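Local coordinates for protein fluvirucin B1 DH domain from module 1 (Actinomadura vulgaris, PDB 6OBV) that probably catalyses dehydration of a beta-hydroxyacyl intermediate in the first extension module of the fluvirucin B1 polyketide synthase, at residues A[188-200]-A[206-218]. Numbering follows the deposited sequence.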
loop_
_atom_site.group_PDB
_atom_site.type_symbol
_atom_site.label_atom_id
_atom_site.label_comp_id
_atom_site.label_asym_id
_atom_site.label_seq_id
_atom_site.Cartn_x
_atom_site.Cartn_y
_atom_site.Cartn_z
ATOM N N GLY A 188 -33.112 8.502 3.243
ATOM C CA GLY A 188 -32.471 9.716 3.708
ATOM C C GLY A 188 -31.597 10.300 2.619
ATOM O O GLY A 188 -30.418 9.957 2.496
ATOM N N TYR A 189 -32.177 11.169 1.804
ATOM C CA TYR A 189 -31.483 11.820 0.700
ATOM C C TYR A 189 -31.402 13.308 1.029
ATOM O O TYR A 189 -32.373 14.049 0.835
ATOM C CB TYR A 189 -32.216 11.585 -0.616
ATOM C CG TYR A 189 -32.194 10.167 -1.155
ATOM C CD1 TYR A 189 -31.024 9.425 -1.179
ATOM C CD2 TYR A 189 -33.348 9.580 -1.659
ATOM C CE1 TYR A 189 -31.003 8.136 -1.668
ATOM C CE2 TYR A 189 -33.331 8.294 -2.159
ATOM C CZ TYR A 189 -32.164 7.577 -2.169
ATOM O OH TYR A 189 -32.142 6.287 -2.679
ATOM N N GLY A 190 -30.252 13.747 1.540
ATOM C CA GLY A 190 -30.004 15.147 1.730
ATOM C C GLY A 190 -29.790 15.864 0.401
ATOM O O GLY A 190 -29.829 15.251 -0.679
ATOM N N PRO A 191 -29.525 17.179 0.479
ATOM C CA PRO A 191 -29.445 18.005 -0.748
ATOM C C PRO A 191 -28.521 17.474 -1.845
ATOM O O PRO A 191 -28.890 17.521 -3.027
ATOM C CB PRO A 191 -28.952 19.355 -0.215
ATOM C CG PRO A 191 -29.405 19.382 1.220
ATOM C CD PRO A 191 -29.296 17.970 1.702
ATOM N N ALA A 192 -27.333 16.971 -1.498
ATOM C CA ALA A 192 -26.399 16.519 -2.529
ATOM C C ALA A 192 -26.917 15.320 -3.319
ATOM O O ALA A 192 -26.466 15.095 -4.452
ATOM C CB ALA A 192 -25.047 16.165 -1.899
ATOM N N PHE A 193 -27.844 14.550 -2.750
ATOM C CA PHE A 193 -28.371 13.349 -3.378
ATOM C C PHE A 193 -29.756 13.541 -3.965
ATOM O O PHE A 193 -30.360 12.563 -4.406
ATOM C CB PHE A 193 -28.379 12.199 -2.370
ATOM C CG PHE A 193 -27.061 11.512 -2.284
ATOM C CD1 PHE A 193 -26.831 10.336 -2.975
ATOM C CD2 PHE A 193 -26.012 12.095 -1.582
ATOM C CE1 PHE A 193 -25.589 9.732 -2.937
ATOM C CE2 PHE A 193 -24.758 11.481 -1.522
ATOM C CZ PHE A 193 -24.549 10.305 -2.209
ATOM N N GLN A 194 -30.266 14.766 -3.986
ATOM C CA GLN A 194 -31.578 15.046 -4.582
ATOM C C GLN A 194 -31.454 15.494 -6.032
ATOM O O GLN A 194 -32.066 16.471 -6.443
ATOM C CB GLN A 194 -32.308 16.095 -3.754
ATOM C CG GLN A 194 -32.698 15.611 -2.352
ATOM C CD GLN A 194 -33.196 16.734 -1.464
ATOM O OE1 GLN A 194 -33.449 17.845 -1.930
ATOM N NE2 GLN A 194 -33.324 16.452 -0.173
ATOM N N GLY A 195 -30.697 14.742 -6.839
ATOM C CA GLY A 195 -30.380 15.156 -8.194
ATOM C C GLY A 195 -31.436 14.909 -9.253
ATOM O O GLY A 195 -31.261 15.380 -10.376
ATOM N N LEU A 196 -32.506 14.178 -8.961
ATOM C CA LEU A 196 -33.519 13.914 -9.980
ATOM C C LEU A 196 -34.325 15.178 -10.238
ATOM O O LEU A 196 -34.952 15.719 -9.319
ATOM C CB LEU A 196 -34.436 12.780 -9.535
ATOM C CG LEU A 196 -35.661 12.525 -10.416
ATOM C CD1 LEU A 196 -35.230 12.102 -11.808
ATOM C CD2 LEU A 196 -36.603 11.486 -9.785
ATOM N N LYS A 197 -34.306 15.660 -11.479
ATOM C CA LYS A 197 -34.973 16.912 -11.818
ATOM C C LYS A 197 -36.217 16.724 -12.674
ATOM O O LYS A 197 -37.251 17.350 -12.402
ATOM C CB LYS A 197 -33.995 17.856 -12.538
ATOM C CG LYS A 197 -32.716 18.180 -11.757
ATOM C CD LYS A 197 -33.020 18.819 -10.401
ATOM C CE LYS A 197 -31.783 18.883 -9.510
ATOM N NZ LYS A 197 -32.127 19.079 -8.071
ATOM N N ARG A 198 -36.138 15.883 -13.707
ATOM C CA ARG A 198 -37.235 15.642 -14.631
ATOM C C ARG A 198 -37.280 14.159 -14.962
ATOM O O ARG A 198 -36.244 13.485 -14.992
ATOM C CB ARG A 198 -37.092 16.455 -15.924
ATOM C CG ARG A 198 -37.478 17.909 -15.793
ATOM C CD ARG A 198 -36.727 18.755 -16.809
ATOM N NE ARG A 198 -35.299 18.453 -16.755
ATOM C CZ ARG A 198 -34.391 19.172 -16.094
ATOM N NH1 ARG A 198 -34.754 20.271 -15.423
ATOM N NH2 ARG A 198 -33.114 18.785 -16.106
ATOM N N ALA A 199 -38.487 13.660 -15.235
ATOM C CA ALA A 199 -38.670 12.248 -15.531
ATOM C C ALA A 199 -39.877 12.043 -16.438
ATOM O O ALA A 199 -40.873 12.764 -16.346
ATOM C CB ALA A 199 -38.839 11.431 -14.252
ATOM N N TRP A 200 -39.770 11.039 -17.314
ATOM C CA TRP A 200 -40.842 10.612 -18.205
ATOM C C TRP A 200 -41.002 9.096 -18.118
ATOM O O TRP A 200 -40.042 8.367 -17.848
ATOM C CB TRP A 200 -40.569 10.996 -19.668
ATOM C CG TRP A 200 -40.242 12.450 -19.949
ATOM C CD1 TRP A 200 -41.059 13.376 -20.535
ATOM C CD2 TRP A 200 -38.998 13.122 -19.696
ATOM N NE1 TRP A 200 -40.407 14.587 -20.650
ATOM C CE2 TRP A 200 -39.143 14.457 -20.143
ATOM C CE3 TRP A 200 -37.783 12.731 -19.130
ATOM C CZ2 TRP A 200 -38.112 15.399 -20.040
ATOM C CZ3 TRP A 200 -36.761 13.667 -19.030
ATOM C CH2 TRP A 200 -36.932 14.983 -19.486
ATOM N N VAL A 206 -38.391 4.118 -17.749
ATOM C CA VAL A 206 -38.307 5.463 -17.198
ATOM C C VAL A 206 -37.143 6.198 -17.848
ATOM O O VAL A 206 -36.073 5.621 -18.083
ATOM C CB VAL A 206 -38.123 5.453 -15.667
ATOM C CG1 VAL A 206 -38.218 6.871 -15.101
ATOM C CG2 VAL A 206 -39.145 4.565 -15.030
ATOM N N PHE A 207 -37.347 7.481 -18.097
ATOM C CA PHE A 207 -36.315 8.380 -18.565
ATOM C C PHE A 207 -36.182 9.509 -17.555
ATOM O O PHE A 207 -37.185 9.990 -17.015
ATOM C CB PHE A 207 -36.675 8.916 -19.935
ATOM C CG PHE A 207 -36.889 7.849 -20.951
ATOM C CD1 PHE A 207 -35.807 7.299 -21.641
ATOM C CD2 PHE A 207 -38.168 7.387 -21.233
ATOM C CE1 PHE A 207 -35.994 6.286 -22.579
ATOM C CE2 PHE A 207 -38.367 6.379 -22.181
ATOM C CZ PHE A 207 -37.278 5.830 -22.855
ATOM N N ALA A 208 -34.952 9.931 -17.291
ATOM C CA ALA A 208 -34.703 10.911 -16.246
ATOM C C ALA A 208 -33.607 11.861 -16.688
ATOM O O ALA A 208 -32.748 11.523 -17.507
ATOM C CB ALA A 208 -34.298 10.248 -14.919
ATOM N N GLU A 209 -33.657 13.067 -16.144
ATOM C CA GLU A 209 -32.524 13.975 -16.170
ATOM C C GLU A 209 -32.147 14.267 -14.730
ATOM O O GLU A 209 -33.021 14.547 -13.902
ATOM C CB GLU A 209 -32.847 15.258 -16.924
ATOM C CG GLU A 209 -33.203 15.028 -18.361
ATOM C CD GLU A 209 -33.475 16.321 -19.119
ATOM O OE1 GLU A 209 -33.539 17.393 -18.477
ATOM O OE2 GLU A 209 -33.617 16.260 -20.362
ATOM N N VAL A 210 -30.849 14.173 -14.439
ATOM C CA VAL A 210 -30.305 14.245 -13.088
ATOM C C VAL A 210 -29.111 15.195 -13.106
ATOM O O VAL A 210 -28.266 15.110 -14.005
ATOM C CB VAL A 210 -29.875 12.851 -12.593
ATOM C CG1 VAL A 210 -29.484 12.915 -11.143
ATOM C CG2 VAL A 210 -30.972 11.843 -12.817
ATOM N N GLU A 211 -29.044 16.107 -12.127
ATOM C CA GLU A 211 -27.993 17.121 -12.073
ATOM C C GLU A 211 -27.455 17.252 -10.653
ATOM O O GLU A 211 -28.230 17.256 -9.691
ATOM C CB GLU A 211 -28.494 18.501 -12.529
ATOM C CG GLU A 211 -29.370 18.526 -13.791
ATOM C CD GLU A 211 -30.223 19.788 -13.896
ATOM O OE1 GLU A 211 -29.940 20.771 -13.175
ATOM O OE2 GLU A 211 -31.180 19.795 -14.697
ATOM N N LEU A 212 -26.131 17.394 -10.526
ATOM C CA LEU A 212 -25.531 17.647 -9.224
ATOM C C LEU A 212 -25.815 19.075 -8.763
ATOM O O LEU A 212 -25.941 19.994 -9.571
ATOM C CB LEU A 212 -24.019 17.448 -9.278
ATOM C CG LEU A 212 -23.496 16.060 -9.594
ATOM C CD1 LEU A 212 -21.987 16.112 -9.719
ATOM C CD2 LEU A 212 -23.905 15.129 -8.474
ATOM N N ASP A 213 -25.919 19.249 -7.443
ATOM C CA ASP A 213 -25.821 20.571 -6.836
ATOM C C ASP A 213 -24.495 21.222 -7.215
ATOM O O ASP A 213 -23.535 20.555 -7.614
ATOM C CB ASP A 213 -25.891 20.478 -5.315
ATOM C CG ASP A 213 -27.289 20.590 -4.778
ATOM O OD1 ASP A 213 -28.266 20.478 -5.559
ATOM O OD2 ASP A 213 -27.396 20.781 -3.548
ATOM N N GLU A 214 -24.429 22.543 -7.044
ATOM C CA GLU A 214 -23.213 23.249 -7.433
ATOM C C GLU A 214 -22.004 22.761 -6.637
ATOM O O GLU A 214 -20.907 22.624 -7.196
ATOM C CB GLU A 214 -23.415 24.758 -7.298
ATOM C CG GLU A 214 -24.024 25.370 -8.575
ATOM C CD GLU A 214 -24.395 26.840 -8.447
ATOM O OE1 GLU A 214 -25.499 27.123 -7.929
ATOM O OE2 GLU A 214 -23.599 27.711 -8.884
ATOM N N ARG A 215 -22.189 22.426 -5.351
ATOM C CA ARG A 215 -21.043 22.004 -4.541
ATOM C C ARG A 215 -20.408 20.732 -5.089
ATOM O O ARG A 215 -19.177 20.620 -5.146
ATOM C CB ARG A 215 -21.442 21.801 -3.076
ATOM C CG ARG A 215 -20.240 21.757 -2.108
ATOM C CD ARG A 215 -20.672 21.482 -0.667
ATOM N NE ARG A 215 -21.500 20.280 -0.625
ATOM C CZ ARG A 215 -22.178 19.855 0.436
ATOM N NH1 ARG A 215 -22.139 20.531 1.578
ATOM N NH2 ARG A 215 -22.897 18.742 0.347
ATOM N N GLU A 216 -21.228 19.769 -5.505
ATOM C CA GLU A 216 -20.717 18.522 -6.066
ATOM C C GLU A 216 -20.320 18.676 -7.532
ATOM O O GLU A 216 -19.409 17.976 -8.001
ATOM C CB GLU A 216 -21.767 17.413 -5.921
ATOM C CG GLU A 216 -21.877 16.850 -4.505
ATOM C CD GLU A 216 -22.444 17.845 -3.525
ATOM O OE1 GLU A 216 -23.437 18.500 -3.889
ATOM O OE2 GLU A 216 -21.884 17.984 -2.405
ATOM N N ALA A 217 -20.992 19.572 -8.266
ATOM C CA ALA A 217 -20.605 19.842 -9.648
ATOM C C ALA A 217 -19.179 20.365 -9.743
ATOM O O ALA A 217 -18.484 20.088 -10.726
ATOM C CB ALA A 217 -21.570 20.845 -10.283
ATOM N N ALA A 218 -18.727 21.119 -8.735
ATOM C CA ALA A 218 -17.379 21.674 -8.765
ATOM C C ALA A 218 -16.309 20.593 -8.659
ATOM O O ALA A 218 -15.208 20.763 -9.191
ATOM C CB ALA A 218 -17.199 22.683 -7.634
HETATM O O HOH W 1 -25.049 17.043 -5.886
#
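Glu209 O accepts two backbone N-H groups of the facing strand, from Lys197 N at 3.0 Å and, more weakly, from Arg198 N at 3.4 Å. Two consecutive residues, Lys197 and Arg198, opposite the single Glu209 make a classic beta bulge, here in the antiparallel hairpin of strands 196-202 and 205-211, part of the double hot-dog fold of polyketide synthase dehydratases. Beyond the bulge, Trp200 and Phe207 form a hydrogen-bonded pair, with bonds in both directions.

Arg198, Glu209 and Glu211 form a salt-bridge network. Arg198 bends at chi3 (-50°), which brings its guanidinium back over the neighbouring strand to bridge both carboxylates. Arg198 NH2 bonds to Glu211 OE2 (2.6 Å, N-H...O 165°), nearly along its C-O axis, with guanidinium and carboxylate nearly coplanar. Arg198 NE meets Glu209 OE1 (2.7 Å) from above the carboxylate plane in a bent bond, NH2 adding a weak one to the same oxygen; these planes stand 71° apart. Lys197 CB lies over one guanidinium face, near its rim, and CG packs on Glu211 CD, while NZ turns to Gln194 O. Glu209 OE2 is hydrogen-bonded to Trp165 NE1, and Glu209 CG lies at the Trp200 ring edge, 3.9 Å from CZ3. On the other sheet face, Leu196 CD1 rests on Ala208 CB (3.7 Å), and Val210 reaches helix 227-232.

At the hairpin's open end, the 3-10 segment 191-193, preceding the first strand, meets the start of helix 214-218, which follows the second. Arg215 grips Glu216 OE2 through NE and NH2, while Ala192 CB touches the same carboxylate. One water joins the segments, donating to Ala192 O and Glu216 OE1 and accepting from Asp213 N at 2.8 Å.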